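Local coordinates for protein poly-gamma-glutamate hydrolase (Bacillus phage phiNIT1, PDB 3A9L) that hydrolyses the gamma-glutamyl linkages of bacterial poly-gamma-glutamate as a phage zinc peptidase, at residues Y23-K28 against Y64-L69; V27-P32 against S94-A99; P8-L13 against H83-M88. All coordinates share one frame; numbering follows the deposited sequence.

Interaction 1 of 3, residues Y23-K28 against Y64-L69; sequences YNIEVK and YLFQGL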
# COMPACT_ATOMS: atom_id res chain seq x y z
N TYR A 23 13.68 -3.17 -5.01
CA TYR A 23 12.25 -3.24 -5.23
C TYR A 23 11.46 -2.72 -4.01
O TYR A 23 11.98 -2.69 -2.90
CB TYR A 23 11.82 -4.69 -5.56
CG TYR A 23 11.75 -5.57 -4.33
CD1 TYR A 23 12.90 -6.20 -3.83
CD2 TYR A 23 10.52 -5.77 -3.66
CE1 TYR A 23 12.83 -7.04 -2.70
CE2 TYR A 23 10.46 -6.57 -2.53
CZ TYR A 23 11.60 -7.20 -2.06
OH TYR A 23 11.53 -7.99 -0.95
N ASN A 24 10.24 -2.26 -4.28
CA ASN A 24 9.26 -2.00 -3.21
C ASN A 24 7.88 -2.60 -3.59
O ASN A 24 7.66 -2.99 -4.75
CB ASN A 24 9.24 -0.51 -2.77
CG ASN A 24 8.51 0.43 -3.73
OD1 ASN A 24 7.64 0.05 -4.50
ND2 ASN A 24 8.84 1.69 -3.62
N ILE A 25 7.00 -2.72 -2.60
CA ILE A 25 5.63 -3.15 -2.84
C ILE A 25 4.65 -2.11 -2.27
O ILE A 25 4.82 -1.61 -1.13
CB ILE A 25 5.34 -4.54 -2.21
CG1 ILE A 25 6.50 -5.54 -2.47
CG2 ILE A 25 4.01 -5.11 -2.76
CD1 ILE A 25 6.32 -6.90 -1.81
N GLU A 26 3.62 -1.82 -3.05
CA GLU A 26 2.57 -0.84 -2.71
C GLU A 26 1.20 -1.49 -2.83
O GLU A 26 0.93 -2.21 -3.80
CB GLU A 26 2.63 0.37 -3.66
CG GLU A 26 3.92 1.16 -3.66
CD GLU A 26 3.73 2.56 -4.26
OE1 GLU A 26 2.81 2.76 -5.08
OE2 GLU A 26 4.47 3.47 -3.88
N VAL A 27 0.32 -1.24 -1.86
CA VAL A 27 -1.04 -1.86 -1.86
C VAL A 27 -2.05 -0.83 -1.35
O VAL A 27 -1.82 -0.16 -0.36
CB VAL A 27 -1.11 -3.10 -0.92
CG1 VAL A 27 -2.49 -3.77 -0.99
CG2 VAL A 27 -0.02 -4.12 -1.20
N LYS A 28 -3.18 -0.70 -2.03
CA LYS A 28 -4.29 -0.03 -1.43
C LYS A 28 -5.54 -0.84 -1.72
O LYS A 28 -5.99 -0.87 -2.84
CB LYS A 28 -4.41 1.44 -1.92
CG LYS A 28 -5.54 2.23 -1.13
CD LYS A 28 -5.72 3.66 -1.63
CE LYS A 28 -6.61 4.48 -0.67
NZ LYS A 28 -6.76 5.91 -1.08
N TYR A 64 -2.31 -2.57 -6.54
CA TYR A 64 -1.14 -3.32 -6.06
C TYR A 64 -0.07 -3.11 -7.08
O TYR A 64 -0.37 -3.22 -8.26
CB TYR A 64 -1.44 -4.80 -5.96
CG TYR A 64 -0.20 -5.63 -5.71
CD1 TYR A 64 0.61 -6.05 -6.78
CD2 TYR A 64 0.18 -5.97 -4.43
CE1 TYR A 64 1.73 -6.79 -6.56
CE2 TYR A 64 1.30 -6.73 -4.20
CZ TYR A 64 2.07 -7.12 -5.26
OH TYR A 64 3.19 -7.85 -5.06
N LEU A 65 1.16 -2.84 -6.63
CA LEU A 65 2.33 -2.68 -7.53
C LEU A 65 3.58 -3.31 -6.96
O LEU A 65 4.03 -2.92 -5.88
CB LEU A 65 2.65 -1.20 -7.71
CG LEU A 65 1.66 -0.23 -8.28
CD1 LEU A 65 2.27 1.13 -8.13
CD2 LEU A 65 1.40 -0.56 -9.77
N PHE A 66 4.16 -4.27 -7.67
CA PHE A 66 5.50 -4.78 -7.31
C PHE A 66 6.44 -4.03 -8.21
O PHE A 66 6.39 -4.21 -9.43
CB PHE A 66 5.62 -6.31 -7.53
CG PHE A 66 6.93 -6.89 -7.09
CD1 PHE A 66 8.01 -6.95 -7.99
CD2 PHE A 66 7.11 -7.41 -5.81
CE1 PHE A 66 9.25 -7.47 -7.60
CE2 PHE A 66 8.34 -7.94 -5.42
CZ PHE A 66 9.41 -7.97 -6.32
N GLN A 67 7.26 -3.16 -7.61
CA GLN A 67 7.99 -2.13 -8.38
C GLN A 67 9.49 -2.36 -8.36
O GLN A 67 10.06 -2.51 -7.28
CB GLN A 67 7.74 -0.74 -7.77
CG GLN A 67 6.31 -0.17 -7.90
CD GLN A 67 6.28 1.35 -7.74
OE1 GLN A 67 6.02 2.07 -8.70
NE2 GLN A 67 6.61 1.84 -6.56
N GLY A 68 10.12 -2.36 -9.55
CA GLY A 68 11.58 -2.21 -9.65
C GLY A 68 12.04 -0.78 -9.38
O GLY A 68 11.41 0.18 -9.84
N LEU A 69 13.13 -0.65 -8.63
CA LEU A 69 13.66 0.65 -8.18
C LEU A 69 15.07 0.95 -8.67
O LEU A 69 15.61 2.04 -8.40
CB LEU A 69 13.69 0.73 -6.65
CG LEU A 69 12.41 0.47 -5.86
CD1 LEU A 69 12.63 0.70 -4.36
CD2 LEU A 69 11.34 1.37 -6.37
O HOH W 1 7.74 3.88 -4.98
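Strands 23-28 and 64-68 run antiparallel, their axes 4.7 Å apart at 175°, with Asn24-Gln67 and Glu26-Leu65 as hydrogen-bonded pairs alternating with the non-hydrogen-bonded pairs Tyr23-Gly68, Ile25-Phe66 and Val27-Tyr64. Asn24 and Gln67 exchange two backbone hydrogen bonds, Gln67 N to Asn24 O at 2.9 Å and Asn24 N to Gln67 O. Their side chains also join, lying alongside each other: Gln67 NE2 donates to Asn24 OD1 at 2.9 Å, in the carbonyl plane and on a lone pair. Asn24 reaches this position because its CG sits between the backbone N and the carbonyl carbon (chi1 77°). A water accepts from Asn24 ND2 and, weakly, from Gln67 NE2, while Gln67 OE1 bonds to Thr49, so amides suit this pair by donating and accepting at once. Next to them Glu26 runs beside Leu65, its OE1 3.5 Å from Leu65 CD1 and hydrogen-bonded to Tyr53. The opposite face, with Tyr23, Ile25, Val27, Tyr64 and Phe66, is largely apolar, though Tyr64 OH bonds to Glu86. The rings of Tyr23 and Phe66 are nearly parallel, 18° apart, yet slid so far that they barely overlap; their closest atoms are Tyr23 CD2 and Phe66 CE2 at 3.5 Å. Ile25 places CG2 3.5 Å from Tyr64 CE2, and its CG1 meets Phe66, so one branched residue packs against two rings. Helices 10-16 and 87-94 cover this face and helix 48-59 packs on Leu65, while strand 34-42 flanks strand 62-68 and the second subunit continues the sheet beyond strand 23-29.

Interaction 2 of 3, residues V27-P32 against S94-A99; sequences VKRQNP and SKHTDA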
# COMPACT_ATOMS: atom_id res chain seq x y z
N VAL A 27 0.32 -1.24 -1.86
CA VAL A 27 -1.04 -1.86 -1.86
C VAL A 27 -2.05 -0.83 -1.35
O VAL A 27 -1.82 -0.16 -0.36
CB VAL A 27 -1.11 -3.10 -0.92
CG1 VAL A 27 -2.49 -3.77 -0.99
CG2 VAL A 27 -0.02 -4.12 -1.20
N LYS A 28 -3.18 -0.70 -2.03
CA LYS A 28 -4.29 -0.03 -1.43
C LYS A 28 -5.54 -0.84 -1.72
O LYS A 28 -5.99 -0.87 -2.84
CB LYS A 28 -4.41 1.44 -1.92
CG LYS A 28 -5.54 2.23 -1.13
CD LYS A 28 -5.72 3.66 -1.63
CE LYS A 28 -6.61 4.48 -0.67
NZ LYS A 28 -6.76 5.91 -1.08
N ARG A 29 -6.07 -1.51 -0.70
CA ARG A 29 -7.29 -2.28 -0.81
C ARG A 29 -8.42 -1.33 -0.38
O ARG A 29 -8.44 -0.88 0.78
CB ARG A 29 -7.22 -3.53 0.08
CG ARG A 29 -8.37 -4.49 -0.23
CD ARG A 29 -8.46 -5.73 0.65
NE ARG A 29 -9.76 -6.38 0.43
CZ ARG A 29 -10.39 -7.16 1.30
NH1 ARG A 29 -9.85 -7.49 2.44
NH2 ARG A 29 -11.58 -7.66 0.99
N GLN A 30 -9.33 -1.04 -1.31
CA GLN A 30 -10.33 -0.01 -1.14
C GLN A 30 -11.59 -0.29 -1.96
O GLN A 30 -12.47 0.55 -2.05
CB GLN A 30 -9.74 1.38 -1.46
CG GLN A 30 -9.37 1.62 -2.94
CD GLN A 30 -9.07 3.08 -3.25
OE1 GLN A 30 -9.23 3.97 -2.40
NE2 GLN A 30 -8.61 3.34 -4.47
N ASN A 31 -11.67 -1.48 -2.52
CA ASN A 31 -12.81 -1.88 -3.35
C ASN A 31 -13.05 -3.40 -3.23
O ASN A 31 -12.08 -4.17 -3.30
CB ASN A 31 -12.57 -1.46 -4.81
CG ASN A 31 -13.85 -1.45 -5.66
OD1 ASN A 31 -14.18 -2.45 -6.31
ND2 ASN A 31 -14.57 -0.33 -5.66
N PRO A 32 -14.32 -3.83 -3.04
CA PRO A 32 -14.70 -5.24 -3.05
C PRO A 32 -14.62 -5.93 -4.42
O PRO A 32 -14.41 -7.16 -4.48
CB PRO A 32 -16.17 -5.20 -2.61
CG PRO A 32 -16.62 -3.82 -2.96
CD PRO A 32 -15.47 -2.97 -2.66
N SER A 94 -7.29 -12.64 -4.38
CA SER A 94 -8.33 -13.52 -3.87
C SER A 94 -9.47 -12.78 -3.19
O SER A 94 -10.54 -13.37 -2.96
CB SER A 94 -7.75 -14.51 -2.86
OG SER A 94 -7.47 -13.81 -1.65
N LYS A 95 -9.21 -11.52 -2.83
CA LYS A 95 -10.19 -10.66 -2.14
C LYS A 95 -11.00 -9.76 -3.11
O LYS A 95 -11.83 -8.94 -2.69
CB LYS A 95 -9.48 -9.83 -1.07
CG LYS A 95 -8.74 -10.63 0.00
CD LYS A 95 -9.64 -11.65 0.69
CE LYS A 95 -9.03 -12.14 2.01
NZ LYS A 95 -7.57 -12.40 1.90
N HIS A 96 -10.75 -9.94 -4.40
CA HIS A 96 -11.46 -9.16 -5.41
C HIS A 96 -12.11 -10.04 -6.46
O HIS A 96 -11.50 -10.99 -6.97
CB HIS A 96 -10.53 -8.18 -6.12
CG HIS A 96 -9.91 -7.19 -5.20
ND1 HIS A 96 -8.83 -7.50 -4.41
CD2 HIS A 96 -10.22 -5.90 -4.95
CE1 HIS A 96 -8.50 -6.43 -3.70
NE2 HIS A 96 -9.34 -5.46 -4.00
N THR A 97 -13.34 -9.69 -6.81
CA THR A 97 -14.03 -10.39 -7.89
C THR A 97 -13.29 -10.34 -9.20
O THR A 97 -13.16 -11.36 -9.87
CB THR A 97 -15.41 -9.79 -8.13
OG1 THR A 97 -16.07 -9.69 -6.86
CG2 THR A 97 -16.26 -10.70 -9.10
N ASP A 98 -12.86 -9.13 -9.57
CA ASP A 98 -12.29 -8.86 -10.86
C ASP A 98 -10.89 -8.33 -10.69
O ASP A 98 -10.53 -7.83 -9.63
CB ASP A 98 -13.17 -7.86 -11.62
CG ASP A 98 -14.54 -8.42 -11.95
OD1 ASP A 98 -14.63 -9.50 -12.57
OD2 ASP A 98 -15.55 -7.80 -11.58
N ALA A 99 -10.08 -8.44 -11.75
CA ALA A 99 -8.73 -7.93 -11.76
C ALA A 99 -8.32 -7.55 -13.16
O ALA A 99 -8.62 -8.27 -14.12
CB ALA A 99 -7.74 -8.97 -11.18
O HOH W 2 -11.37 -6.41 -1.99
O HOH W 3 -14.74 -8.77 -2.47
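Arg29 and Lys95 meet at about a right angle, the guanidinium of Arg29 lying with one face under the aliphatic start of the lysine. Lys95 CB stands 3.5 Å above that plane, offset toward its rim, and lies 3.7 Å from Arg29 NH2. Arg29 can span the distance because its chain is extended from CG to NE, whereas Lys95 bends at chi2 (-55°), and the like charges of Arg29 NH1 and Lys95 NZ stay 5.4 Å apart. The His96 ring is turned 70° from the guanidinium plane and approaches the arginine stem, His96 CE1 being 4.0 Å from Arg29 CG. A water ties these groups together: it lies in plane at the guanidinium edge, accepts from Arg29 NE at 2.9 Å, and donates to Asn31 O and Lys95 O. A second water donates to Pro32 O and Lys95 O, so solvent bridges the two backbones. Histidine suits its place by using both ring nitrogens, ND1 to Met92 O and NE2 to Ser62 OG. The contact joins the end of strand 23-29, outermost within this chain but paired with the second subunit, to the turn between helix 87-94 and strand 98-105, with strand 34-42 packed against His96.

Interaction 3 of 3, residues P8-L13 against H83-M88; sequences PNIEAL and HFDEPM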
# COMPACT_ATOMS: atom_id res chain seq x y z
N PRO A 8 12.99 -17.78 -10.20
CA PRO A 8 11.91 -18.70 -10.57
C PRO A 8 10.61 -18.33 -9.92
O PRO A 8 9.54 -18.78 -10.35
CB PRO A 8 12.39 -20.04 -10.02
CG PRO A 8 13.44 -19.74 -9.07
CD PRO A 8 14.10 -18.51 -9.57
N ASN A 9 10.71 -17.51 -8.90
CA ASN A 9 9.54 -17.02 -8.19
C ASN A 9 9.99 -15.88 -7.27
O ASN A 9 11.18 -15.57 -7.16
CB ASN A 9 8.99 -18.15 -7.35
CG ASN A 9 10.04 -18.76 -6.47
OD1 ASN A 9 10.56 -18.11 -5.57
ND2 ASN A 9 10.35 -20.02 -6.73
N ILE A 10 9.04 -15.34 -6.52
CA ILE A 10 9.30 -14.13 -5.74
C ILE A 10 10.05 -14.36 -4.43
O ILE A 10 10.77 -13.45 -3.97
CB ILE A 10 8.00 -13.31 -5.54
CG1 ILE A 10 7.54 -12.74 -6.89
CG2 ILE A 10 8.17 -12.20 -4.49
CD1 ILE A 10 8.32 -11.51 -7.43
N GLU A 11 9.89 -15.56 -3.85
CA GLU A 11 10.71 -15.97 -2.70
C GLU A 11 12.20 -15.88 -3.07
O GLU A 11 12.98 -15.15 -2.42
CB GLU A 11 10.38 -17.41 -2.26
CG GLU A 11 9.08 -17.56 -1.49
CD GLU A 11 7.82 -17.53 -2.35
OE1 GLU A 11 7.91 -17.60 -3.61
OE2 GLU A 11 6.73 -17.46 -1.74
N ALA A 12 12.59 -16.60 -4.12
CA ALA A 12 13.97 -16.55 -4.62
C ALA A 12 14.44 -15.12 -4.85
O ALA A 12 15.56 -14.75 -4.49
CB ALA A 12 14.08 -17.37 -5.91
N LEU A 13 13.57 -14.31 -5.46
CA LEU A 13 13.84 -12.90 -5.66
C LEU A 13 14.01 -12.16 -4.34
O LEU A 13 15.00 -11.46 -4.14
CB LEU A 13 12.71 -12.24 -6.48
CG LEU A 13 12.94 -10.78 -6.90
CD1 LEU A 13 12.12 -10.43 -8.10
CD2 LEU A 13 12.62 -9.80 -5.82
N HIS A 83 4.13 -17.25 -12.77
CA HIS A 83 5.04 -17.72 -11.69
C HIS A 83 5.04 -16.74 -10.52
O HIS A 83 5.71 -16.94 -9.49
CB HIS A 83 6.48 -17.87 -12.22
CG HIS A 83 6.63 -18.95 -13.23
ND1 HIS A 83 7.85 -19.36 -13.71
CD2 HIS A 83 5.71 -19.74 -13.84
CE1 HIS A 83 7.68 -20.35 -14.57
NE2 HIS A 83 6.39 -20.60 -14.66
N PHE A 84 4.24 -15.70 -10.68
CA PHE A 84 4.33 -14.57 -9.78
C PHE A 84 3.47 -14.88 -8.61
O PHE A 84 2.25 -15.07 -8.71
CB PHE A 84 3.93 -13.26 -10.46
CG PHE A 84 4.09 -12.05 -9.56
CD1 PHE A 84 3.06 -11.66 -8.71
CD2 PHE A 84 5.26 -11.30 -9.58
CE1 PHE A 84 3.19 -10.56 -7.91
CE2 PHE A 84 5.40 -10.20 -8.77
CZ PHE A 84 4.37 -9.82 -7.95
N ASP A 85 4.14 -14.94 -7.47
CA ASP A 85 3.53 -15.50 -6.29
C ASP A 85 3.75 -14.64 -5.04
O ASP A 85 3.64 -15.12 -3.93
CB ASP A 85 4.03 -16.96 -6.08
CG ASP A 85 5.47 -17.04 -5.58
OD1 ASP A 85 6.26 -16.15 -5.87
OD2 ASP A 85 5.81 -18.05 -4.92
N GLU A 86 4.02 -13.35 -5.21
CA GLU A 86 4.23 -12.49 -4.05
C GLU A 86 3.01 -12.66 -3.13
O GLU A 86 1.85 -12.50 -3.57
CB GLU A 86 4.44 -11.05 -4.51
CG GLU A 86 5.00 -10.10 -3.46
CD GLU A 86 3.93 -9.68 -2.50
OE1 GLU A 86 2.90 -9.17 -2.98
OE2 GLU A 86 4.09 -9.96 -1.29
N PRO A 87 3.24 -13.03 -1.86
CA PRO A 87 2.08 -13.41 -1.06
C PRO A 87 1.02 -12.31 -0.86
O PRO A 87 -0.17 -12.61 -0.77
CB PRO A 87 2.70 -13.84 0.28
CG PRO A 87 4.03 -13.25 0.29
CD PRO A 87 4.47 -13.37 -1.14
N MET A 88 1.44 -11.05 -0.82
CA MET A 88 0.46 -10.00 -0.59
C MET A 88 -0.44 -9.83 -1.81
O MET A 88 -1.65 -9.67 -1.65
CB MET A 88 1.12 -8.72 -0.13
CG MET A 88 1.69 -8.83 1.24
SD MET A 88 2.05 -7.19 1.85
CE MET A 88 3.36 -6.74 0.70
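Ile10 and Asp85 bring together two helix N-termini: segment 8-13 opens helix 10-16 with Asn9 as N-cap, and segment 83-88 opens helix 87-94 with Glu86 as N-cap. Ile10 has the most surface buried here, and its CD1 carries the apolar part, lying 3.5 Å from Phe84 CE2 as the two side chains meet at a slant. With CG1 beside the backbone N, the other branch, CG2, is turned to Glu86, 3.9 Å from its CB. A branched aliphatic thus fills the angle between an aromatic ring and the stem of an acid. Phe84 suits its buried place as a broad apolar surface: its side chain packs also on Tyr64 and comes within about 5 Å of that of the zinc ligand His40. Asp85 slides past Ile10 in the opposite direction and turns its two oxygens to different partners. Its OD1 accepts the N-H of Ile10 at 3.0 Å, on the syn side and 16° out of the carboxylate plane. The first turn of a helix leaves such N-H groups without a partner inside the helix, so a carboxylate from the facing segment is well matched, and its charge would probably be eased by the helix dipole. The other oxygen faces Glu11, whose chain bends at chi2 to return toward it; the two carboxylate planes are 65° apart. Glu11 OE1 and Asp85 OD2 are only 2.5 Å apart, so close that one of the two acids probably carries a proton. The caps complete each helix start: Met88 N donates to Glu86 OE2 from above its carboxylate plane, while Glu86 OE1 bonds to Tyr64 OH, and Ala12 N donates to Asn9 OD1 at 2.9 Å, nearly straight at 172°.

Overall arrangement
Along the chain the segments come in the order 8-13, 23-28 overlapping 27-32, 64-69, 83-88 and 94-99. Interactions 1 and 2 both use strand 23-29, share Val27 and Lys28, and have centres about 15 Å apart. Interaction 3 lies about 13 Å from interaction 1, centre to centre, and touches it: Tyr64 OH probably bonds to Glu86 OE1 at 2.5 Å, and Phe66 packs on Leu13. Interactions 2 and 3 do not touch, but helix 87-94 links their second segments, starting within 83-88 and leading to 94-99. Together they bind one edge of the mixed sheet to helices 10-16 and 87-94, at the side where the second subunit extends that sheet.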